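Local coordinates for Phosphoglucomutase/phosphomannomutase family protein (Burkholderia thailandensis, PDB 3UW2), which probably catalyses intramolecular phosphoryl transfer on hexose phosphates, as a metal-dependent member of the phosphohexose mutase family, at residues A[104-108]-A[120-124]; A[112-116]-A[172-176]; A[191-197]-A[214-220]. All coordinates share one frame; numbering follows the deposited sequence.

Interaction 1: residues A[104-108]-A[120-124]; sequences GYFAA and RVDSC. With EDO (1,2-ethanediol), chain E.
Ala108, the first residue past the end of helix 101-107, packs on the approach to strand 124-127 in the alpha/beta/alpha domain I of this phosphohexose mutase. The backbones come close here, with the CA atoms of Ala108 and Asp122 4.5 Å apart, and two CA-H...O contacts run in opposite senses: Ala108 CA meets Val121 O at 3.1 Å, and Asp122 CA points at Ala108 O with an angle of 160° at the hydrogen. The buried end of the contact is formed by Cys124. Its SG lies between its own backbone N and carbonyl carbon (chi1 60°), a setting that brings the sulfur against both Ala108 CB and Tyr105 CD1. The sulfur meets the Tyr105 ring at the edge, 89° off the ring normal, which makes this an in-plane sulfur-aromatic contact rather than a stack. Strand 64-69 backs this part through Val66, while the Tyr105 side chain comes within about 5 Å of that of zinc ligand Asp268.

The other end, at exposed Arg120, is wet. Its chain bends at chi2, and NH1 donates to Ala108 O from above the carbonyl plane. Water 1 accepts from both Arg120 NH1 and Val121 N, and water 2 bridges the carbonyl oxygens of Ala108 and Asp122. Further out, a 1,2-ethanediol, probably from the crystallisation liquor, is held weakly at the guanidinium. Ala108 O is thus gripped by protein and solvent together: Arg120 NH1 at 2.7 Å and water 2 at 2.6 Å.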
ATOM      1  N   GLY A 104     -11.533   2.913  -6.290  1.00 25.32           N
ATOM      2  CA  GLY A 104     -11.544   2.182  -7.571  1.00 25.28           C
ATOM      3  C   GLY A 104     -11.573   0.649  -7.284  1.00 25.52           C
ATOM      4  O   GLY A 104     -12.394  -0.088  -7.896  1.00 27.35           O
ATOM      5  N   TYR A 105     -10.787   0.172  -6.308  1.00 24.22           N
ATOM      6  CA  TYR A 105     -10.824  -1.262  -5.928  1.00 25.96           C
ATOM      7  C   TYR A 105     -12.226  -1.617  -5.435  1.00 24.99           C
ATOM      8  O   TYR A 105     -12.780  -2.672  -5.759  1.00 28.08           O
ATOM      9  CB  TYR A 105      -9.847  -1.591  -4.795  1.00 23.60           C
ATOM     10  CG  TYR A 105      -8.388  -1.396  -5.122  1.00 25.18           C
ATOM     11  CD1 TYR A 105      -7.895  -1.357  -6.450  1.00 24.36           C
ATOM     12  CD2 TYR A 105      -7.465  -1.248  -4.070  1.00 27.23           C
ATOM     13  CE1 TYR A 105      -6.469  -1.199  -6.685  1.00 25.33           C
ATOM     14  CE2 TYR A 105      -6.116  -1.136  -4.309  1.00 26.16           C
ATOM     15  CZ  TYR A 105      -5.612  -1.089  -5.602  1.00 25.44           C
ATOM     16  OH  TYR A 105      -4.183  -0.890  -5.731  1.00 25.91           O
ATOM     17  N   PHE A 106     -12.822  -0.694  -4.678  1.00 25.22           N
ATOM     18  CA  PHE A 106     -14.123  -0.975  -4.091  1.00 26.61           C
ATOM     19  C   PHE A 106     -15.151  -1.075  -5.245  1.00 26.33           C
ATOM     20  O   PHE A 106     -16.054  -1.957  -5.217  1.00 27.52           O
ATOM     21  CB  PHE A 106     -14.492   0.130  -3.101  1.00 25.23           C
ATOM     22  CG  PHE A 106     -15.958   0.072  -2.620  1.00 27.60           C
ATOM     23  CD1 PHE A 106     -16.339  -0.803  -1.612  1.00 27.51           C
ATOM     24  CD2 PHE A 106     -16.926   0.899  -3.169  1.00 27.62           C
ATOM     25  CE1 PHE A 106     -17.646  -0.831  -1.137  1.00 29.69           C
ATOM     26  CE2 PHE A 106     -18.291   0.834  -2.727  1.00 28.79           C
ATOM     27  CZ  PHE A 106     -18.634  -0.014  -1.715  1.00 29.65           C
ATOM     28  N   ALA A 107     -15.048  -0.170  -6.239  1.00 24.14           N
ATOM     29  CA  ALA A 107     -15.968  -0.240  -7.409  1.00 26.07           C
ATOM     30  C   ALA A 107     -15.811  -1.599  -8.162  1.00 25.66           C
ATOM     31  O   ALA A 107     -16.731  -2.086  -8.722  1.00 25.66           O
ATOM     32  CB  ALA A 107     -15.724   0.946  -8.382  1.00 24.80           C
ATOM     33  N   ALA A 108     -14.617  -2.199  -8.124  1.00 25.78           N
ATOM     34  CA  ALA A 108     -14.360  -3.454  -8.799  1.00 25.70           C
ATOM     35  C   ALA A 108     -14.733  -4.637  -7.852  1.00 27.36           C
ATOM     36  O   ALA A 108     -14.600  -5.814  -8.220  1.00 28.16           O
ATOM     37  CB  ALA A 108     -12.883  -3.510  -9.243  1.00 26.53           C
ATOM     38  N   ARG A 120     -21.856  -5.961 -12.340  1.00 35.55           N
ATOM     39  CA  ARG A 120     -20.697  -6.287 -11.565  1.00 40.05           C
ATOM     40  C   ARG A 120     -19.473  -6.183 -12.489  1.00 34.88           C
ATOM     41  O   ARG A 120     -19.472  -6.798 -13.580  1.00 34.78           O
ATOM     42  CB  ARG A 120     -20.919  -7.699 -10.997  1.00 40.89           C
ATOM     43  CG  ARG A 120     -19.857  -8.180 -10.016  1.00 43.78           C
ATOM     44  CD  ARG A 120     -19.738  -7.415  -8.690  1.00 44.33           C
ATOM     45  NE  ARG A 120     -18.701  -8.113  -7.919  1.00 43.10           N
ATOM     46  CZ  ARG A 120     -17.394  -7.854  -8.018  1.00 42.09           C
ATOM     47  NH1 ARG A 120     -16.981  -6.856  -8.787  1.00 35.13           N
ATOM     48  NH2 ARG A 120     -16.507  -8.585  -7.328  1.00 41.48           N
ATOM     49  N   VAL A 121     -18.445  -5.409 -12.107  1.00 34.64           N
ATOM     50  CA  VAL A 121     -17.286  -5.228 -13.000  1.00 29.43           C
ATOM     51  C   VAL A 121     -16.016  -5.496 -12.210  1.00 31.37           C
ATOM     52  O   VAL A 121     -15.652  -4.689 -11.368  1.00 29.87           O
ATOM     53  CB  VAL A 121     -17.237  -3.791 -13.602  1.00 29.87           C
ATOM     54  CG1 VAL A 121     -16.022  -3.588 -14.523  1.00 26.63           C
ATOM     55  CG2 VAL A 121     -18.503  -3.416 -14.394  1.00 29.23           C
ATOM     56  N   ASP A 122     -15.301  -6.572 -12.490  1.00 29.42           N
ATOM     57  CA  ASP A 122     -14.286  -6.980 -11.558  1.00 29.75           C
ATOM     58  C   ASP A 122     -12.866  -6.692 -12.016  1.00 30.53           C
ATOM     59  O   ASP A 122     -11.896  -7.181 -11.399  1.00 30.97           O
ATOM     60  CB  ASP A 122     -14.477  -8.451 -11.123  1.00 31.23           C
ATOM     61  CG  ASP A 122     -14.243  -9.446 -12.251  1.00 32.63           C
ATOM     62  OD1 ASP A 122     -14.156  -9.046 -13.405  1.00 30.85           O
ATOM     63  OD2 ASP A 122     -14.153 -10.645 -11.949  1.00 37.95           O
ATOM     64  N   SER A 123     -12.703  -5.844 -13.030  1.00 28.27           N
ATOM     65  CA  SER A 123     -11.313  -5.363 -13.330  1.00 26.98           C
ATOM     66  C   SER A 123     -11.276  -3.832 -13.176  1.00 25.93           C
ATOM     67  O   SER A 123     -12.298  -3.197 -13.351  1.00 27.01           O
ATOM     68  CB  SER A 123     -10.934  -5.760 -14.764  1.00 26.49           C
ATOM     69  OG  SER A 123     -11.026  -7.170 -14.892  1.00 28.64           O
ATOM     70  N   CYS A 124     -10.134  -3.229 -12.822  1.00 27.49           N
ATOM     71  CA  CYS A 124     -10.081  -1.752 -12.774  1.00 26.10           C
ATOM     72  C   CYS A 124      -8.711  -1.295 -13.032  1.00 27.78           C
ATOM     73  O   CYS A 124      -7.753  -2.059 -12.787  1.00 27.59           O
ATOM     74  CB  CYS A 124     -10.502  -1.165 -11.424  1.00 30.23           C
ATOM     75  SG  CYS A 124      -9.483  -1.690 -10.019  1.00 36.08           S
TER
HETATM   76  C1  EDO E 468     -21.043 -10.540  -5.917  1.00 64.50           C
HETATM   77  O1  EDO E 468     -20.779  -9.702  -7.043  1.00 59.35           O
HETATM   78  C2  EDO E 468     -19.831 -11.436  -5.765  1.00 64.96           C
HETATM   79  O2  EDO E 468     -18.648 -10.662  -5.523  1.00 60.88           O
HETATM   80  O   HOH W   1     -18.293  -4.243  -9.626  1.00 29.62           O
HETATM   81  O   HOH W   2     -12.200  -6.861  -8.420  1.00 36.05           O
HETATM   82  O   HOH W   3     -13.637  -8.900  -7.541  1.00 50.09           O

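Interaction 2: residues A[112-116]-A[172-176]; sequences LALSG and YEQYD
Leu114 and Tyr175 mark the closest approach of the two backbones, yet their CA atoms are 7.0 Å apart, too far for main-chain pairing, so side chains must bridge the gap. Segment 112-116 starts as a weakly bonded strand and bends at Ala113, the centre of an inverse gamma turn in which Leu114 N reaches back to Leu112 O in a weak bond. Segment 172-176 is extended, and Glu173 and Tyr175, two residues apart, both direct their side chains across the gap while Gln174 between them turns away.

Tyr175 has its CG anti to the backbone N (chi1 -177°), which carries the ring across to the bend. Leu114 CD2 sits over one face of this ring, 4.0 Å from its centroid and 30° off the normal, a CH-pi contact. Leu112 CD2 approaches the same ring obliquely at CE2. At the far end of the ring, Tyr175 OH takes a weak bond from Ala113 N at 3.3 Å; its stronger partner is Gln180. The contact joins the small antiparallel hairpin of strands 112-114 and 117-119 to the border of the large mixed sheet of domain I, where strand 172-174 runs parallel to strand 92-98. Val94 of that neighbouring strand touches both Leu114 and Tyr175.

Glu173 is extended throughout, and its carboxylate reaches the main chain beyond the bend. Ser115 N donates to the syn lone pair of Glu173 OE2 at 3.1 Å, almost straight at 176°. The second oxygen, OE1, receives a bond from water 4, which in turn accepts from Gly116 N, so the two carboxylate oxygens serve successive amides, one directly and one through solvent.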
ATOM      1  N   LEU A 112     -22.794  -2.464  -9.077  1.00 35.92           N
ATOM      2  CA  LEU A 112     -22.804  -1.028  -9.336  1.00 35.72           C
ATOM      3  C   LEU A 112     -24.158  -0.734  -9.854  1.00 37.22           C
ATOM      4  O   LEU A 112     -24.587  -1.385 -10.814  1.00 38.57           O
ATOM      5  CB  LEU A 112     -21.802  -0.681 -10.443  1.00 35.20           C
ATOM      6  CG  LEU A 112     -20.380  -0.999  -9.990  1.00 32.20           C
ATOM      7  CD1 LEU A 112     -19.352  -0.830 -11.103  1.00 33.74           C
ATOM      8  CD2 LEU A 112     -20.032  -0.129  -8.783  1.00 34.59           C
ATOM      9  N   ALA A 113     -24.804   0.281  -9.290  1.00 39.45           N
ATOM     10  CA  ALA A 113     -26.200   0.611  -9.681  1.00 44.82           C
ATOM     11  C   ALA A 113     -26.175   1.539 -10.883  1.00 47.62           C
ATOM     12  O   ALA A 113     -26.581   2.686 -10.775  1.00 55.30           O
ATOM     13  CB  ALA A 113     -26.934   1.250  -8.519  1.00 43.35           C
ATOM     14  N   LEU A 114     -25.656   1.041 -12.004  1.00 48.71           N
ATOM     15  CA  LEU A 114     -25.598   1.776 -13.272  1.00 51.40           C
ATOM     16  C   LEU A 114     -26.991   2.087 -13.890  1.00 56.20           C
ATOM     17  O   LEU A 114     -27.964   1.428 -13.580  1.00 52.82           O
ATOM     18  CB  LEU A 114     -24.748   1.002 -14.275  1.00 45.58           C
ATOM     19  CG  LEU A 114     -23.316   0.641 -13.871  1.00 44.04           C
ATOM     20  CD1 LEU A 114     -22.667  -0.064 -15.039  1.00 36.41           C
ATOM     21  CD2 LEU A 114     -22.463   1.818 -13.336  1.00 40.52           C
ATOM     22  N   SER A 115     -27.073   3.089 -14.771  1.00 57.79           N
ATOM     23  CA  SER A 115     -28.371   3.577 -15.223  1.00 60.13           C
ATOM     24  C   SER A 115     -29.060   2.548 -16.111  1.00 61.57           C
ATOM     25  O   SER A 115     -30.283   2.494 -16.170  1.00 69.12           O
ATOM     26  CB  SER A 115     -28.236   4.940 -15.905  1.00 62.26           C
ATOM     27  OG  SER A 115     -27.757   4.793 -17.230  1.00 69.50           O
ATOM     28  N   GLY A 116     -28.272   1.704 -16.770  1.00 62.20           N
ATOM     29  CA  GLY A 116     -28.840   0.567 -17.495  1.00 61.37           C
ATOM     30  C   GLY A 116     -29.092  -0.688 -16.651  1.00 62.29           C
ATOM     31  O   GLY A 116     -29.335  -1.768 -17.199  1.00 59.12           O
ATOM     32  N   TYR A 172     -19.204   3.680 -22.744  1.00 32.40           N
ATOM     33  CA  TYR A 172     -18.567   4.497 -21.690  1.00 31.12           C
ATOM     34  C   TYR A 172     -19.670   5.037 -20.840  1.00 31.34           C
ATOM     35  O   TYR A 172     -20.686   5.486 -21.368  1.00 29.18           O
ATOM     36  CB  TYR A 172     -17.821   5.689 -22.308  1.00 29.63           C
ATOM     37  CG  TYR A 172     -17.269   6.687 -21.293  1.00 30.94           C
ATOM     38  CD1 TYR A 172     -16.055   6.397 -20.609  1.00 28.36           C
ATOM     39  CD2 TYR A 172     -17.894   7.939 -21.070  1.00 29.84           C
ATOM     40  CE1 TYR A 172     -15.483   7.286 -19.681  1.00 27.90           C
ATOM     41  CE2 TYR A 172     -17.346   8.849 -20.151  1.00 28.49           C
ATOM     42  CZ  TYR A 172     -16.136   8.533 -19.496  1.00 28.36           C
ATOM     43  OH  TYR A 172     -15.589   9.371 -18.568  1.00 28.37           O
ATOM     44  N   GLU A 173     -19.470   5.035 -19.528  1.00 32.56           N
ATOM     45  CA  GLU A 173     -20.464   5.592 -18.621  1.00 33.12           C
ATOM     46  C   GLU A 173     -19.720   6.138 -17.435  1.00 32.18           C
ATOM     47  O   GLU A 173     -18.788   5.510 -16.966  1.00 32.16           O
ATOM     48  CB  GLU A 173     -21.379   4.485 -18.095  1.00 40.25           C
ATOM     49  CG  GLU A 173     -22.460   5.010 -17.144  1.00 43.23           C
ATOM     50  CD  GLU A 173     -23.520   3.963 -16.788  1.00 50.22           C
ATOM     51  OE1 GLU A 173     -23.444   2.814 -17.295  1.00 45.05           O
ATOM     52  OE2 GLU A 173     -24.456   4.312 -16.014  1.00 52.14           O
ATOM     53  N   GLN A 174     -20.155   7.289 -16.933  1.00 30.97           N
ATOM     54  CA  GLN A 174     -19.642   7.844 -15.657  1.00 31.97           C
ATOM     55  C   GLN A 174     -20.526   7.456 -14.483  1.00 32.66           C
ATOM     56  O   GLN A 174     -21.750   7.430 -14.605  1.00 32.77           O
ATOM     57  CB  GLN A 174     -19.464   9.359 -15.769  1.00 32.71           C
ATOM     58  CG  GLN A 174     -18.285   9.695 -16.703  1.00 35.91           C
ATOM     59  CD  GLN A 174     -18.167  11.195 -16.929  1.00 44.41           C
ATOM     60  OE1 GLN A 174     -19.130  11.898 -16.760  1.00 46.14           O
ATOM     61  NE2 GLN A 174     -17.007  11.665 -17.368  1.00 45.53           N
ATOM     62  N   TYR A 175     -19.899   7.069 -13.371  1.00 32.26           N
ATOM     63  CA  TYR A 175     -20.642   6.581 -12.237  1.00 34.51           C
ATOM     64  C   TYR A 175     -19.986   7.042 -10.952  1.00 34.83           C
ATOM     65  O   TYR A 175     -18.775   6.847 -10.755  1.00 31.32           O
ATOM     66  CB  TYR A 175     -20.731   5.032 -12.244  1.00 35.58           C
ATOM     67  CG  TYR A 175     -21.555   4.512 -11.097  1.00 39.30           C
ATOM     68  CD1 TYR A 175     -22.962   4.675 -11.083  1.00 42.49           C
ATOM     69  CD2 TYR A 175     -20.938   3.911  -9.976  1.00 36.36           C
ATOM     70  CE1 TYR A 175     -23.722   4.214 -10.002  1.00 44.73           C
ATOM     71  CE2 TYR A 175     -21.686   3.438  -8.898  1.00 38.79           C
ATOM     72  CZ  TYR A 175     -23.080   3.590  -8.910  1.00 43.81           C
ATOM     73  OH  TYR A 175     -23.832   3.134  -7.848  1.00 44.49           O
ATOM     74  N   ASP A 176     -20.774   7.670 -10.079  1.00 33.40           N
ATOM     75  CA  ASP A 176     -20.196   8.091  -8.814  1.00 33.37           C
ATOM     76  C   ASP A 176     -20.488   7.026  -7.755  1.00 32.43           C
ATOM     77  O   ASP A 176     -21.614   6.807  -7.363  1.00 34.64           O
ATOM     78  CB  ASP A 176     -20.672   9.512  -8.409  1.00 35.16           C
ATOM     79  CG  ASP A 176     -19.950  10.065  -7.138  1.00 36.87           C
ATOM     80  OD1 ASP A 176     -19.127   9.423  -6.487  1.00 37.15           O
ATOM     81  OD2 ASP A 176     -20.238  11.191  -6.781  1.00 47.20           O
TER
HETATM   82  O   HOH W   4     -25.666   1.395 -17.646  1.00 44.92           O

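Interaction 3: residues A[191-197]-A[214-220]; sequences LTRPLKL and FKALGCE
This is a packing contact at one end of domain II, between the loop entering strand 197-200 and the turn that carries helix 206-216 into strand 221-224. Three CA pairs trace it: Leu191 with Leu217 at the wide end, Pro194 with Cys219, and Lys196 with Glu220, the last at 4.8 Å.

At the narrow end the two chains enter parallel pairing. Leu197 N donates to Glu220 O at 2.9 Å, nearly in line with the C=O bond, and Lys196 CA makes a CA-H...O contact with the same oxygen. Outside, the extended Lys196 chain crosses Glu220 obliquely; its NZ remains 4.3 Å from Glu220 OE2, beyond a salt bridge, and forms one with Asp256 instead.

Cys219 fills the middle. With SG anti to the carbonyl carbon (chi1 -63°), the sulfur packs on Leu191 CD1, and Cys219 CB lies against Leu195 O. Leu197 reaches inward from the strand: its CD1 meets Phe214 CD2 at 4.1 Å, the two side chains crossing at about a right angle. Leu372 of helix 364-375 touches Leu191, Leu197 and Phe214 alike, so this apolar patch continues into a neighbouring part of the fold.

The wide end is spanned by water 5, which accepts from Leu191 N and donates to Leu217 O. Beside it Gly218 is the first residue to leave helical backbone angles, and its positive phi (105°) accompanies bonds from Cys219 N to Phe214 O and from Gly218 N to Lys215 O. Those features define a Schellman motif, here ending the helix of a right-handed beta-alpha-beta crossover, the unit that links parallel strands 197-200 and 221-224 in the domain II sheet.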
ATOM      1  N   LEU A 191     -18.538   4.469  15.966  1.00 38.13           N
ATOM      2  CA  LEU A 191     -17.570   4.813  17.034  1.00 36.94           C
ATOM      3  C   LEU A 191     -18.191   4.951  18.438  1.00 40.49           C
ATOM      4  O   LEU A 191     -19.229   5.573  18.596  1.00 39.11           O
ATOM      5  CB  LEU A 191     -16.824   6.098  16.692  1.00 34.79           C
ATOM      6  CG  LEU A 191     -16.157   6.046  15.310  1.00 32.22           C
ATOM      7  CD1 LEU A 191     -15.386   7.308  15.147  1.00 31.03           C
ATOM      8  CD2 LEU A 191     -15.209   4.864  15.193  1.00 31.38           C
ATOM      9  N   THR A 192     -17.502   4.405  19.441  1.00 41.82           N
ATOM     10  CA  THR A 192     -17.868   4.519  20.859  1.00 44.44           C
ATOM     11  C   THR A 192     -18.075   5.948  21.299  1.00 47.06           C
ATOM     12  O   THR A 192     -19.020   6.219  22.039  1.00 45.40           O
ATOM     13  CB  THR A 192     -16.856   3.801  21.749  1.00 43.88           C
ATOM     14  OG1 THR A 192     -16.885   2.423  21.391  1.00 48.13           O
ATOM     15  CG2 THR A 192     -17.246   3.895  23.240  1.00 50.28           C
ATOM     16  N   ARG A 193     -17.245   6.853  20.775  1.00 44.73           N
ATOM     17  CA  ARG A 193     -17.256   8.250  21.101  1.00 47.05           C
ATOM     18  C   ARG A 193     -16.641   8.982  19.901  1.00 46.87           C
ATOM     19  O   ARG A 193     -15.908   8.367  19.122  1.00 46.21           O
ATOM     20  CB  ARG A 193     -16.459   8.550  22.390  1.00 47.58           C
ATOM     21  CG  ARG A 193     -14.941   8.325  22.324  1.00 45.72           C
ATOM     22  CD  ARG A 193     -14.282   8.651  23.677  1.00 48.32           C
ATOM     23  NE  ARG A 193     -12.846   8.408  23.631  1.00 48.68           N
ATOM     24  CZ  ARG A 193     -11.937   9.284  23.186  1.00 49.78           C
ATOM     25  NH1 ARG A 193     -12.303  10.480  22.790  1.00 48.92           N
ATOM     26  NH2 ARG A 193     -10.648   8.972  23.147  1.00 48.09           N
ATOM     27  N   PRO A 194     -16.958  10.281  19.726  1.00 47.18           N
ATOM     28  CA  PRO A 194     -16.202  11.052  18.719  1.00 44.95           C
ATOM     29  C   PRO A 194     -14.767  11.256  19.155  1.00 45.44           C
ATOM     30  O   PRO A 194     -14.456  11.309  20.365  1.00 44.52           O
ATOM     31  CB  PRO A 194     -16.924  12.405  18.649  1.00 44.87           C
ATOM     32  CG  PRO A 194     -17.847  12.459  19.810  1.00 47.85           C
ATOM     33  CD  PRO A 194     -18.078  11.050  20.312  1.00 48.80           C
ATOM     34  N   LEU A 195     -13.888  11.348  18.175  1.00 39.90           N
ATOM     35  CA  LEU A 195     -12.502  11.556  18.446  1.00 41.33           C
ATOM     36  C   LEU A 195     -12.077  12.720  17.528  1.00 41.22           C
ATOM     37  O   LEU A 195     -12.408  12.734  16.331  1.00 43.60           O
ATOM     38  CB  LEU A 195     -11.795  10.257  18.067  1.00 45.77           C
ATOM     39  CG  LEU A 195     -10.649   9.614  18.847  1.00 53.49           C
ATOM     40  CD1 LEU A 195     -10.686   8.093  18.772  1.00 52.00           C
ATOM     41  CD2 LEU A 195      -9.368  10.113  18.190  1.00 58.75           C
ATOM     42  N   LYS A 196     -11.329  13.671  18.053  1.00 35.40           N
ATOM     43  CA  LYS A 196     -10.890  14.798  17.251  1.00 35.98           C
ATOM     44  C   LYS A 196      -9.565  14.467  16.604  1.00 33.61           C
ATOM     45  O   LYS A 196      -8.631  14.066  17.298  1.00 33.39           O
ATOM     46  CB  LYS A 196     -10.763  16.075  18.102  1.00 38.49           C
ATOM     47  CG  LYS A 196     -10.498  17.301  17.224  1.00 35.95           C
ATOM     48  CD  LYS A 196     -10.898  18.557  17.948  1.00 35.83           C
ATOM     49  CE  LYS A 196     -10.261  19.773  17.275  1.00 35.64           C
ATOM     50  NZ  LYS A 196     -10.714  20.951  18.046  1.00 38.48           N
ATOM     51  N   LEU A 197      -9.516  14.576  15.283  1.00 32.84           N
ATOM     52  CA  LEU A 197      -8.361  14.122  14.459  1.00 35.34           C
ATOM     53  C   LEU A 197      -7.727  15.241  13.649  1.00 33.01           C
ATOM     54  O   LEU A 197      -8.426  16.125  13.181  1.00 38.09           O
ATOM     55  CB  LEU A 197      -8.796  13.129  13.379  1.00 36.35           C
ATOM     56  CG  LEU A 197      -9.815  12.061  13.436  1.00 39.35           C
ATOM     57  CD1 LEU A 197      -9.467  11.139  12.275  1.00 36.50           C
ATOM     58  CD2 LEU A 197      -9.582  11.375  14.758  1.00 45.86           C
ATOM     59  N   PHE A 214     -14.606  10.530   7.788  1.00 28.16           N
ATOM     60  CA  PHE A 214     -14.408  10.654   9.218  1.00 30.37           C
ATOM     61  C   PHE A 214     -15.439  11.612   9.853  1.00 33.01           C
ATOM     62  O   PHE A 214     -15.862  11.411  11.002  1.00 30.24           O
ATOM     63  CB  PHE A 214     -12.950  11.000   9.560  1.00 28.58           C
ATOM     64  CG  PHE A 214     -11.943  10.008   9.001  1.00 28.51           C
ATOM     65  CD1 PHE A 214     -12.188   8.615   9.028  1.00 32.37           C
ATOM     66  CD2 PHE A 214     -10.742  10.462   8.469  1.00 28.69           C
ATOM     67  CE1 PHE A 214     -11.259   7.681   8.514  1.00 33.69           C
ATOM     68  CE2 PHE A 214      -9.813   9.576   7.915  1.00 30.49           C
ATOM     69  CZ  PHE A 214     -10.047   8.171   7.953  1.00 31.71           C
ATOM     70  N   LYS A 215     -15.913  12.617   9.090  1.00 32.77           N
ATOM     71  CA  LYS A 215     -17.067  13.408   9.592  1.00 34.91           C
ATOM     72  C   LYS A 215     -18.324  12.568   9.720  1.00 34.20           C
ATOM     73  O   LYS A 215     -19.084  12.732  10.697  1.00 32.57           O
ATOM     74  CB  LYS A 215     -17.342  14.702   8.784  1.00 35.55           C
ATOM     75  CG  LYS A 215     -16.297  15.756   9.056  1.00 41.61           C
ATOM     76  CD  LYS A 215     -16.478  17.028   8.226  1.00 45.99           C
ATOM     77  CE  LYS A 215     -15.875  18.160   9.065  1.00 51.48           C
ATOM     78  NZ  LYS A 215     -15.853  19.538   8.474  1.00 63.42           N
ATOM     79  N   ALA A 216     -18.559  11.719   8.717  1.00 32.47           N
ATOM     80  CA  ALA A 216     -19.676  10.786   8.722  1.00 34.85           C
ATOM     81  C   ALA A 216     -19.591   9.806   9.922  1.00 35.12           C
ATOM     82  O   ALA A 216     -20.615   9.348  10.425  1.00 33.83           O
ATOM     83  CB  ALA A 216     -19.703   9.978   7.430  1.00 33.86           C
ATOM     84  N   LEU A 217     -18.387   9.461  10.359  1.00 33.04           N
ATOM     85  CA  LEU A 217     -18.239   8.623  11.562  1.00 34.39           C
ATOM     86  C   LEU A 217     -18.439   9.444  12.864  1.00 37.81           C
ATOM     87  O   LEU A 217     -18.496   8.877  13.961  1.00 38.74           O
ATOM     88  CB  LEU A 217     -16.876   7.934  11.576  1.00 32.31           C
ATOM     89  CG  LEU A 217     -16.748   6.885  10.466  1.00 33.05           C
ATOM     90  CD1 LEU A 217     -15.343   6.334  10.473  1.00 34.79           C
ATOM     91  CD2 LEU A 217     -17.780   5.778  10.646  1.00 33.13           C
ATOM     92  N   GLY A 218     -18.525  10.766  12.741  1.00 38.41           N
ATOM     93  CA  GLY A 218     -18.831  11.613  13.904  1.00 40.51           C
ATOM     94  C   GLY A 218     -17.618  12.352  14.428  1.00 41.33           C
ATOM     95  O   GLY A 218     -17.682  12.935  15.486  1.00 42.28           O
ATOM     96  N   CYS A 219     -16.498  12.323  13.711  1.00 37.99           N
ATOM     97  CA  CYS A 219     -15.302  12.980  14.218  1.00 36.93           C
ATOM     98  C   CYS A 219     -15.209  14.428  13.778  1.00 38.29           C
ATOM     99  O   CYS A 219     -15.577  14.788  12.628  1.00 37.85           O
ATOM    100  CB  CYS A 219     -14.049  12.253  13.778  1.00 34.21           C
ATOM    101  SG  CYS A 219     -14.026  10.588  14.473  1.00 38.37           S
ATOM    102  N   GLU A 220     -14.672  15.226  14.685  1.00 35.37           N
ATOM    103  CA  GLU A 220     -14.235  16.595  14.373  1.00 39.43           C
ATOM    104  C   GLU A 220     -12.819  16.551  13.832  1.00 35.05           C
ATOM    105  O   GLU A 220     -11.986  15.771  14.296  1.00 35.41           O
ATOM    106  CB  GLU A 220     -14.299  17.518  15.613  1.00 43.30           C
ATOM    107  CG  GLU A 220     -15.664  18.125  15.791  1.00 51.89           C
ATOM    108  CD  GLU A 220     -15.743  18.990  17.046  1.00 65.82           C
ATOM    109  OE1 GLU A 220     -16.772  18.873  17.781  1.00 66.40           O
ATOM    110  OE2 GLU A 220     -14.772  19.769  17.299  1.00 63.89           O
TER
HETATM  111  O   HOH W   5     -19.634   6.423  14.472  1.00 36.62           O

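How the interactions relate
Interactions 1 and 2 both involve domain I and have centres 12 Å apart; they touch where Leu112 CD1 packs on Ala107 O and Val121 CG2. Their segments alternate along the chain: helix 101-107 leads into strand 112-114, the hairpin returns through 120-124, and 172-176 comes last. Interaction 1 leads into strand 124-127, which lies between strands 64-69 and 136-143 of the large mixed sheet, whereas interaction 2 is at its border strand 172-174. Interaction 3 follows later in sequence, in domain II with its separate four-stranded sheet, its centre 28 Å from interaction 1 and 31 Å from interaction 2. The contacts thus lie in two successive domains, with interaction 1 nearer the zinc site.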